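Local coordinates for SnoaL-like domain protein (Mycobacterium hassiacum, PDB 6P44), which probably catalyses the isomerisation of 3-oxo-delta-5-steroids to their conjugated delta-4 isomers, as a homodimeric ketosteroid isomerase of the SnoaL-like, NTF2-type fold, at residues A28-D33 with G106-M111; T35-V40 with S110-W115; F79-S84 with I96-T101. The protein carries 1 engineered substitution. All coordinates share one frame; numbering follows the deposited sequence.

Contact 1 of 3, residues A28-D33 with G106-M111; sequences ALYADD and GRIKSM
Tyr-30 and Ile-108 form a single parallel beta bridge, with Ile-108 N bonded to Leu-29 O and Ala-31 N to Ile-108 O, both at 2.9 Å. The side chains of the bridged pair lie on the same face of the sheet. Ile-108 CD1 sits over the centre of the Tyr-30 ring, 4.0 Å from its centroid and only 6° off the normal. The second branch, CG2, packs against Tyr-30 CE1 at 3.5 Å. Met-111 instead meets the edge of this ring, its CB 3.4 Å from Tyr-30 OH. That hydroxyl is hydrogen-bonded to Tyr-55 OH. Arg-107 lays its aliphatic part along the backbone, with CB 3.4 Å from Leu-29 O. In one of its two conformers, a bend at chi3 (-76°) places NH1 where two waters, in the guanidinium plane, link it to Ala-28 O and to Asp-32 OD1. Asp-32 and Arg-107 are too far apart for a salt bridge; Asp-32 pairs with Arg-48 and Arg-107 with Asp-105. The contact ties the end of helix 23-29 to the start of strand 108-121. Helix 4-20 packs on Leu-29 and Tyr-30, and strand 92-102 packs on Ile-108.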
loop_
_atom_site.group_PDB
_atom_site.type_symbol
_atom_site.label_atom_id
_atom_site.label_comp_id
_atom_site.label_asym_id
_atom_site.label_seq_id
_atom_site.Cartn_x
_atom_site.Cartn_y
_atom_site.Cartn_z
ATOM N N ALA B 28 -11.940 18.173 3.471
ATOM C CA ALA B 28 -12.623 18.506 2.233
ATOM C C ALA B 28 -12.129 17.680 1.054
ATOM O O ALA B 28 -12.824 17.600 0.035
ATOM C CB ALA B 28 -12.445 19.999 1.941
ATOM N N LEU B 29 -10.945 17.078 1.157
ATOM C CA LEU B 29 -10.463 16.207 0.092
ATOM C C LEU B 29 -11.168 14.860 0.082
ATOM O O LEU B 29 -11.144 14.166 -0.942
ATOM C CB LEU B 29 -8.959 15.963 0.237
ATOM C CG LEU B 29 -8.074 17.199 0.123
ATOM C CD1 LEU B 29 -6.634 16.789 0.292
ATOM C CD2 LEU B 29 -8.273 17.891 -1.222
ATOM N N TYR B 30 -11.761 14.465 1.200
ATOM C CA TYR B 30 -12.377 13.157 1.325
ATOM C C TYR B 30 -13.830 13.196 0.879
ATOM O O TYR B 30 -14.515 14.214 1.004
ATOM C CB TYR B 30 -12.316 12.685 2.771
ATOM C CG TYR B 30 -10.962 12.151 3.203
ATOM C CD1 TYR B 30 -10.659 10.811 3.032
ATOM C CD2 TYR B 30 -10.019 12.969 3.812
ATOM C CE1 TYR B 30 -9.459 10.285 3.458
ATOM C CE2 TYR B 30 -8.799 12.446 4.253
ATOM C CZ TYR B 30 -8.526 11.101 4.055
ATOM O OH TYR B 30 -7.347 10.519 4.462
ATOM N N ALA B 31 -14.284 12.061 0.348
ATOM C CA ALA B 31 -15.679 11.854 -0.006
ATOM C C ALA B 31 -16.561 11.829 1.240
ATOM O O ALA B 31 -16.100 11.577 2.357
ATOM C CB ALA B 31 -15.817 10.530 -0.758
ATOM N N ASP B 32 -17.858 12.070 1.033
ATOM C CA ASP B 32 -18.795 12.112 2.155
ATOM C C ASP B 32 -18.796 10.805 2.943
ATOM O O ASP B 32 -18.952 10.819 4.171
ATOM C CB ASP B 32 -20.220 12.383 1.658
ATOM C CG ASP B 32 -20.420 13.793 1.086
ATOM O OD1 ASP B 32 -19.556 14.681 1.246
ATOM O OD2 ASP B 32 -21.478 13.996 0.461
ATOM N N ASP B 33 -18.651 9.669 2.255
ATOM C CA ASP B 33 -18.679 8.337 2.863
ATOM C C ASP B 33 -17.305 7.664 2.849
ATOM O O ASP B 33 -17.197 6.429 2.829
ATOM C CB ASP B 33 -19.702 7.456 2.150
ATOM C CG ASP B 33 -19.395 7.254 0.672
ATOM O OD1 ASP B 33 -18.540 7.966 0.097
ATOM O OD2 ASP B 33 -20.027 6.355 0.075
ATOM N N GLY B 106 -12.940 12.395 -8.025
ATOM C CA GLY B 106 -11.600 12.724 -7.606
ATOM C C GLY B 106 -11.420 12.880 -6.117
ATOM O O GLY B 106 -10.289 13.086 -5.671
ATOM N N ARG B 107 -12.479 12.798 -5.324
ATOM C CA ARG B 107 -12.290 12.886 -3.885
ATOM C C ARG B 107 -11.879 11.525 -3.324
ATOM O O ARG B 107 -12.143 10.473 -3.917
ATOM C CB ARG B 107 -13.529 13.470 -3.204
ATOM C CG ARG B 107 -13.704 14.962 -3.543
ATOM C CD ARG B 107 -14.808 15.631 -2.739
ATOM N NE ARG B 107 -16.133 15.265 -3.223
ATOM C CZ ARG B 107 -17.270 15.688 -2.676
ATOM N NH1 ARG B 107 -17.250 16.505 -1.632
ATOM N NH2 ARG B 107 -18.433 15.296 -3.175
ATOM N N ILE B 108 -11.168 11.567 -2.201
ATOM C CA ILE B 108 -10.585 10.370 -1.598
ATOM C C ILE B 108 -11.698 9.486 -1.059
ATOM O O ILE B 108 -12.471 9.908 -0.195
ATOM C CB ILE B 108 -9.588 10.715 -0.483
ATOM C CG1 ILE B 108 -8.497 11.668 -0.972
ATOM C CG2 ILE B 108 -8.976 9.428 0.058
ATOM C CD1 ILE B 108 -7.741 12.316 0.184
ATOM N N LYS B 109 -11.788 8.260 -1.577
ATOM C CA LYS B 109 -12.745 7.266 -1.089
ATOM C C LYS B 109 -12.216 6.513 0.132
ATOM O O LYS B 109 -12.974 6.232 1.067
ATOM C CB LYS B 109 -13.050 6.275 -2.221
ATOM C CG LYS B 109 -13.931 5.077 -1.844
ATOM C CD LYS B 109 -14.044 4.110 -3.030
ATOM C CE LYS B 109 -14.942 2.918 -2.714
ATOM N NZ LYS B 109 -15.250 2.089 -3.921
ATOM N N SER B 110 -10.931 6.167 0.135
ATOM C CA SER B 110 -10.346 5.437 1.246
ATOM C C SER B 110 -8.891 5.836 1.416
ATOM O O SER B 110 -8.194 6.140 0.446
ATOM C CB SER B 110 -10.457 3.919 1.050
ATOM O OG SER B 110 -9.624 3.441 0.018
ATOM N N MET B 111 -8.433 5.802 2.665
ATOM C CA MET B 111 -7.016 5.932 2.976
ATOM C C MET B 111 -6.641 4.849 3.977
ATOM O O MET B 111 -7.406 4.548 4.904
ATOM C CB MET B 111 -6.701 7.312 3.560
ATOM C CG MET B 111 -5.229 7.548 3.861
ATOM S SD MET B 111 -4.732 6.960 5.512
ATOM C CE MET B 111 -4.886 8.483 6.426
HETATM O O HOH W 1 -15.411 18.258 -0.239
HETATM O O HOH W 2 -19.840 16.880 -0.302
HETATM O O HOH W 3 -15.881 4.867 0.938
#

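Contact 2 of 3, residues T35-V40 with S110-W115. Engineered in segment 35-40: Asn-38 (natural residue Asp). With DNX (3,4-dinitrophenol), chain H.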
loop_
_atom_site.group_PDB
_atom_site.type_symbol
_atom_site.label_atom_id
_atom_site.label_comp_id
_atom_site.label_asym_id
_atom_site.label_seq_id
_atom_site.Cartn_x
_atom_site.Cartn_y
_atom_site.Cartn_z
ATOM N N THR B 35 -13.534 6.366 3.998
ATOM C CA THR B 35 -12.989 5.661 5.144
ATOM C C THR B 35 -11.524 6.020 5.349
ATOM O O THR B 35 -10.772 6.220 4.391
ATOM C CB THR B 35 -13.116 4.141 4.965
ATOM O OG1 THR B 35 -12.437 3.723 3.768
ATOM C CG2 THR B 35 -14.576 3.740 4.876
ATOM N N VAL B 36 -11.114 6.073 6.615
ATOM C CA VAL B 36 -9.714 6.259 6.990
ATOM C C VAL B 36 -9.360 5.167 7.981
ATOM O O VAL B 36 -10.027 5.015 9.014
ATOM C CB VAL B 36 -9.445 7.643 7.606
ATOM C CG1 VAL B 36 -8.036 7.695 8.219
ATOM C CG2 VAL B 36 -9.609 8.730 6.555
ATOM N N GLU B 37 -8.298 4.426 7.684
ATOM C CA GLU B 37 -7.774 3.395 8.573
ATOM C C GLU B 37 -6.317 3.757 8.839
ATOM O O GLU B 37 -5.444 3.520 7.995
ATOM C CB GLU B 37 -7.951 2.014 7.952
ATOM C CG GLU B 37 -7.721 0.885 8.903
ATOM C CD GLU B 37 -7.942 -0.494 8.272
ATOM O OE1 GLU B 37 -8.684 -0.592 7.278
ATOM O OE2 GLU B 37 -7.385 -1.486 8.782
ATOM N N ASN B 38 -6.062 4.365 10.000
ATOM C CA ASN B 38 -4.739 4.886 10.336
ATOM C C ASN B 38 -4.464 4.625 11.813
ATOM O O ASN B 38 -4.998 5.340 12.674
ATOM C CB ASN B 38 -4.646 6.384 10.062
ATOM C CG ASN B 38 -3.290 6.927 10.395
ATOM O OD1 ASN B 38 -2.346 6.166 10.542
ATOM N ND2 ASN B 38 -3.178 8.244 10.517
ATOM N N PRO B 39 -3.619 3.642 12.152
ATOM C CA PRO B 39 -2.939 2.723 11.233
ATOM C C PRO B 39 -3.859 1.596 10.786
ATOM O O PRO B 39 -4.877 1.307 11.426
ATOM C CB PRO B 39 -1.830 2.147 12.099
ATOM C CG PRO B 39 -2.426 2.109 13.455
ATOM C CD PRO B 39 -3.249 3.381 13.556
ATOM N N VAL B 40 -3.464 0.912 9.715
ATOM C CA VAL B 40 -4.127 -0.332 9.369
ATOM C C VAL B 40 -4.103 -1.255 10.577
ATOM O O VAL B 40 -3.105 -1.335 11.299
ATOM C CB VAL B 40 -3.470 -0.941 8.121
ATOM C CG1 VAL B 40 -3.956 -2.369 7.884
ATOM C CG2 VAL B 40 -3.774 -0.035 6.913
ATOM N N SER B 110 -10.931 6.167 0.135
ATOM C CA SER B 110 -10.346 5.437 1.246
ATOM C C SER B 110 -8.891 5.836 1.416
ATOM O O SER B 110 -8.194 6.140 0.446
ATOM C CB SER B 110 -10.457 3.919 1.050
ATOM O OG SER B 110 -9.624 3.441 0.018
ATOM N N MET B 111 -8.433 5.802 2.665
ATOM C CA MET B 111 -7.016 5.932 2.976
ATOM C C MET B 111 -6.641 4.849 3.977
ATOM O O MET B 111 -7.406 4.548 4.904
ATOM C CB MET B 111 -6.701 7.312 3.560
ATOM C CG MET B 111 -5.229 7.548 3.861
ATOM S SD MET B 111 -4.732 6.960 5.512
ATOM C CE MET B 111 -4.886 8.483 6.426
ATOM N N LYS B 112 -5.471 4.257 3.765
ATOM C CA LYS B 112 -4.870 3.289 4.671
ATOM C C LYS B 112 -3.415 3.692 4.866
ATOM O O LYS B 112 -2.726 4.011 3.894
ATOM C CB LYS B 112 -4.962 1.866 4.109
ATOM C CG LYS B 112 -6.341 1.270 4.206
ATOM C CD LYS B 112 -6.381 -0.168 3.720
ATOM C CE LYS B 112 -7.747 -0.751 3.992
ATOM N NZ LYS B 112 -7.856 -2.157 3.528
ATOM N N ALA B 113 -2.955 3.685 6.113
ATOM C CA ALA B 113 -1.581 4.046 6.454
ATOM C C ALA B 113 -0.907 2.898 7.197
ATOM O O ALA B 113 -1.449 2.367 8.171
ATOM C CB ALA B 113 -1.540 5.337 7.290
ATOM N N TYR B 114 0.277 2.519 6.726
ATOM C CA TYR B 114 1.015 1.374 7.253
ATOM C C TYR B 114 2.311 1.867 7.887
ATOM O O TYR B 114 3.259 2.226 7.177
ATOM C CB TYR B 114 1.318 0.370 6.140
ATOM C CG TYR B 114 0.123 -0.174 5.370
ATOM C CD1 TYR B 114 -0.454 0.563 4.352
ATOM C CD2 TYR B 114 -0.403 -1.415 5.649
ATOM C CE1 TYR B 114 -1.525 0.086 3.636
ATOM C CE2 TYR B 114 -1.471 -1.924 4.917
ATOM C CZ TYR B 114 -2.036 -1.156 3.922
ATOM O OH TYR B 114 -3.112 -1.574 3.198
ATOM N N TRP B 115 2.344 1.869 9.220
ATOM C CA TRP B 115 3.480 2.327 10.007
ATOM C C TRP B 115 3.227 1.851 11.426
ATOM O O TRP B 115 2.094 1.522 11.789
ATOM C CB TRP B 115 3.614 3.864 9.975
ATOM C CG TRP B 115 2.413 4.535 10.595
ATOM C CD1 TRP B 115 1.231 4.814 9.972
ATOM C CD2 TRP B 115 2.260 4.961 11.952
ATOM N NE1 TRP B 115 0.351 5.382 10.855
ATOM C CE2 TRP B 115 0.963 5.485 12.076
ATOM C CE3 TRP B 115 3.093 4.943 13.078
ATOM C CZ2 TRP B 115 0.478 5.997 13.276
ATOM C CZ3 TRP B 115 2.612 5.452 14.257
ATOM C CH2 TRP B 115 1.310 5.975 14.347
HETATM C C1 DNX H . -1.241 10.227 7.674
HETATM C C2 DNX H . -1.483 11.332 8.477
HETATM C C3 DNX H . -1.044 11.314 9.782
HETATM N N3 DNX H . -1.348 12.493 10.593
HETATM C C4 DNX H . -0.360 10.220 10.291
HETATM N N4 DNX H . 0.107 10.164 11.675
HETATM C C5 DNX H . -0.111 9.127 9.483
HETATM C C6 DNX H . -0.556 9.128 8.173
HETATM O O1 DNX H . -1.685 10.241 6.388
HETATM O O31 DNX H . -2.418 12.532 11.176
HETATM O O32 DNX H . -0.530 13.401 10.627
HETATM O O41 DNX H . 0.050 9.095 12.259
HETATM O O42 DNX H . 0.546 11.186 12.180
HETATM O O HOH W 4 -9.901 3.072 4.534
#
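Met-111, Val-40 and Asn-38 are central to this parallel strand pair of the NTF2-like curved sheet. Strands 35-37 and 110-114 run almost exactly parallel. Met-111 has the most surface buried here. Its backbone N bonds to Thr-35 O and its O accepts a bond from Glu-37 N. Its chain bends at chi2 and chi3, which brings CE to Val-36 CG1 at 3.7 Å and equally near O1 of the bound 3,4-dinitrophenol. A water joins Met-111 O to Thr-35 OG1.

Val-40 lies past a cis peptide bond before Pro-39. Its N still bonds to Ala-113 O, so the pairing runs beyond the strand. Val-40 CG2 sits over one face of the Tyr-114 ring, 3.7 Å from the centroid, and also touches Lys-112 CB. Glu-37 and Lys-112 lie side by side, pointing the same way. Their charged ends are not in contact: Glu-37 OE2 accepts a bond from Gly-41 N, and Lys-112 NZ forms a salt bridge with Glu-76 of the second subunit. Tyr-114 OH bonds to that same glutamate, so this face belongs to the dimer interface.

The other face lines the ligand pocket. Asn-38 is engineered, replacing the natural Asp. Its CG is anti to the backbone N (chi1 -180°), which carries the amide to the ligand, with ND2 3.4 Å from C5. Amide and indole planes are 68° apart. Trp-115 NE1 donates to Asn-38 OD1 at 2.8 Å and 171°, within both the carbonyl plane and the ring plane.

Contact 3 of 3, residues F79-S84 with I96-T101; sequences FYWTLS and IISVMT. With DNX (3,4-dinitrophenol), chain H.
The indole of Trp-81 is clasped on both faces and bonded at its edge. In one of its two conformers, Ile-96 places CD1 over one face of the six-membered ring, 3.8 Å from its centroid. Phe-79 CE2 lies against the opposite face, near the rim, 3.4 Å above the plane. At the edge, Trp-81 NE1 donates to Ser-98 OG at 2.9 Å and 171°. This bond and the packing on both faces restrict the ring's rotation. Trp-81 CG stands between backbone N and carbonyl carbon (chi1 62°), folding the indole back over strand 96-101. Ser-98 CB also meets the face of the Phe-79 ring, 3.5 Å from CZ. Met-100 CG meets the Phe-79 ring edge, with SD oblique, a Met-aromatic contact. On the other face of the sheet, Tyr-80 CD1 packs on Ile-97 CG1, its hydroxyl bonds to Asp-95 and its ring meets Tyr-80 of the second subunit. The antiparallel backbones share four hydrogen bonds, two each for Phe-79 with Ser-98 and Trp-81 with Ile-96. Trp-81 CZ2 is 3.5 Å from O1 of 3,4-dinitrophenol, and Leu-83 CD2 approaches nitro oxygen O32. This beta hairpin forms one wall of the 3,4-dinitrophenol pocket, probably the steroid site.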
loop_
_atom_site.group_PDB
_atom_site.type_symbol
_atom_site.label_atom_id
_atom_site.label_comp_id
_atom_site.label_asym_id
_atom_site.label_seq_id
_atom_site.Cartn_x
_atom_site.Cartn_y
_atom_site.Cartn_z
ATOM N N PHE B 79 1.963 5.555 -1.923
ATOM C CA PHE B 79 3.068 6.485 -1.735
ATOM C C PHE B 79 3.823 6.181 -0.459
ATOM O O PHE B 79 3.232 5.814 0.558
ATOM C CB PHE B 79 2.656 7.966 -1.830
ATOM C CG PHE B 79 1.487 8.390 -0.964
ATOM C CD1 PHE B 79 0.182 7.990 -1.234
ATOM C CD2 PHE B 79 1.698 9.256 0.092
ATOM C CE1 PHE B 79 -0.885 8.448 -0.448
ATOM C CE2 PHE B 79 0.636 9.690 0.883
ATOM C CZ PHE B 79 -0.642 9.298 0.598
ATOM N N TYR B 80 5.142 6.298 -0.550
ATOM C CA TYR B 80 6.053 6.087 0.565
ATOM C C TYR B 80 6.649 7.453 0.877
ATOM O O TYR B 80 7.172 8.123 -0.024
ATOM C CB TYR B 80 7.123 5.082 0.129
ATOM C CG TYR B 80 8.134 4.658 1.166
ATOM C CD1 TYR B 80 7.819 4.575 2.516
ATOM C CD2 TYR B 80 9.428 4.336 0.783
ATOM C CE1 TYR B 80 8.768 4.174 3.446
ATOM C CE2 TYR B 80 10.371 3.942 1.707
ATOM C CZ TYR B 80 10.040 3.862 3.033
ATOM O OH TYR B 80 10.994 3.469 3.961
ATOM N N TRP B 81 6.482 7.905 2.118
ATOM C CA TRP B 81 6.713 9.303 2.444
ATOM C C TRP B 81 7.136 9.443 3.896
ATOM O O TRP B 81 7.016 8.514 4.695
ATOM C CB TRP B 81 5.476 10.144 2.150
ATOM C CG TRP B 81 4.254 9.779 2.939
ATOM C CD1 TRP B 81 3.491 8.656 2.806
ATOM C CD2 TRP B 81 3.632 10.567 3.959
ATOM N NE1 TRP B 81 2.433 8.695 3.675
ATOM C CE2 TRP B 81 2.488 9.863 4.391
ATOM C CE3 TRP B 81 3.918 11.808 4.536
ATOM C CZ2 TRP B 81 1.641 10.352 5.387
ATOM C CZ3 TRP B 81 3.084 12.291 5.525
ATOM C CH2 TRP B 81 1.957 11.574 5.935
ATOM N N THR B 82 7.678 10.613 4.216
ATOM C CA THR B 82 8.064 10.916 5.586
ATOM C C THR B 82 7.299 12.122 6.111
ATOM O O THR B 82 7.013 13.074 5.375
ATOM C CB THR B 82 9.569 11.171 5.728
ATOM O OG1 THR B 82 9.920 12.378 5.059
ATOM C CG2 THR B 82 10.368 10.033 5.147
ATOM N N LEU B 83 6.980 12.056 7.392
ATOM C CA LEU B 83 6.320 13.121 8.131
ATOM C C LEU B 83 7.244 13.516 9.269
ATOM O O LEU B 83 7.552 12.681 10.125
ATOM C CB LEU B 83 4.997 12.603 8.705
ATOM C CG LEU B 83 4.165 13.551 9.572
ATOM C CD1 LEU B 83 3.832 14.804 8.822
ATOM C CD2 LEU B 83 2.875 12.858 10.025
ATOM N N SER B 84 7.681 14.775 9.292
ATOM C CA SER B 84 8.605 15.263 10.314
ATOM C C SER B 84 7.913 16.313 11.163
ATOM O O SER B 84 7.462 17.332 10.640
ATOM C CB SER B 84 9.852 15.873 9.677
ATOM O OG SER B 84 10.512 14.937 8.847
ATOM N N ILE B 96 6.347 6.220 6.355
ATOM C CA ILE B 96 4.974 5.751 6.174
ATOM C C ILE B 96 4.782 5.218 4.758
ATOM O O ILE B 96 5.221 5.847 3.789
ATOM C CB ILE B 96 3.987 6.916 6.427
ATOM C CG1 ILE B 96 4.204 7.522 7.822
ATOM C CG2 ILE B 96 2.529 6.456 6.258
ATOM C CD1 ILE B 96 3.695 8.948 7.959
ATOM N N ILE B 97 4.080 4.083 4.636
ATOM C CA ILE B 97 3.518 3.619 3.364
ATOM C C ILE B 97 2.019 3.861 3.427
ATOM O O ILE B 97 1.351 3.385 4.352
ATOM C CB ILE B 97 3.808 2.132 3.084
ATOM C CG1 ILE B 97 5.306 1.872 2.953
ATOM C CG2 ILE B 97 3.078 1.678 1.809
ATOM C CD1 ILE B 97 5.670 0.406 2.882
ATOM N N SER B 98 1.490 4.585 2.440
ATOM C CA SER B 98 0.078 4.915 2.393
ATOM C C SER B 98 -0.520 4.488 1.062
ATOM O O SER B 98 0.137 4.505 0.026
ATOM C CB SER B 98 -0.150 6.401 2.530
ATOM O OG SER B 98 0.251 6.838 3.816
ATOM N N VAL B 99 -1.799 4.113 1.097
ATOM C CA VAL B 99 -2.584 3.877 -0.114
ATOM C C VAL B 99 -3.887 4.650 -0.001
ATOM O O VAL B 99 -4.614 4.526 0.994
ATOM C CB VAL B 99 -2.885 2.379 -0.324
ATOM C CG1 VAL B 99 -3.786 2.167 -1.528
ATOM C CG2 VAL B 99 -1.594 1.598 -0.509
ATOM N N MET B 100 -4.182 5.436 -1.030
ATOM C CA MET B 100 -5.468 6.092 -1.177
ATOM C C MET B 100 -6.162 5.602 -2.441
ATOM O O MET B 100 -5.515 5.275 -3.437
ATOM C CB MET B 100 -5.306 7.608 -1.246
ATOM C CG MET B 100 -4.974 8.221 0.096
ATOM S SD MET B 100 -4.739 10.011 -0.067
ATOM C CE MET B 100 -4.670 10.478 1.663
ATOM N N THR B 101 -7.487 5.535 -2.391
ATOM C CA THR B 101 -8.295 5.281 -3.570
ATOM C C THR B 101 -9.270 6.430 -3.735
ATOM O O THR B 101 -9.571 7.150 -2.780
ATOM C CB THR B 101 -9.047 3.944 -3.498
ATOM O OG1 THR B 101 -10.121 4.039 -2.560
ATOM C CG2 THR B 101 -8.114 2.801 -3.108
HETATM C C1 DNX H . -1.241 10.227 7.674
HETATM C C2 DNX H . -1.483 11.332 8.477
HETATM C C3 DNX H . -1.044 11.314 9.782
HETATM N N3 DNX H . -1.348 12.493 10.593
HETATM C C4 DNX H . -0.360 10.220 10.291
HETATM N N4 DNX H . 0.107 10.164 11.675
HETATM C C5 DNX H . -0.111 9.127 9.483
HETATM C C6 DNX H . -0.556 9.128 8.173
HETATM O O1 DNX H . -1.685 10.241 6.388
HETATM O O31 DNX H . -2.418 12.532 11.176
HETATM O O32 DNX H . -0.530 13.401 10.627
HETATM O O41 DNX H . 0.050 9.095 12.259
HETATM O O42 DNX H . 0.546 11.186 12.180
#

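In the fold
Contacts 2 and 3 lie in one mixed sheet; contact 1 joins it through strand 108-121, to which strand 30-31 adds one bridge. Contacts 1 and 2 share that strand and meet at Ser-110 and Met-111. Contact 3 holds the hairpin on its other side, where Ser-110 OG lies 2.7 Å from Thr-101 OG1. Contact 3 is buried throughout and links an indole to a serine. Contact 1 is partly buried, apolar inside, charged and water-bridged outside. Contact 2 is mixed: one face meets the second subunit with charged and hydroxyl groups, the other meets the ligand. Contact 3 also reaches the second subunit, through Tyr-80. Contacts 2 and 3 wall the 3,4-dinitrophenol pocket, with Tyr-14 bonded to the ligand.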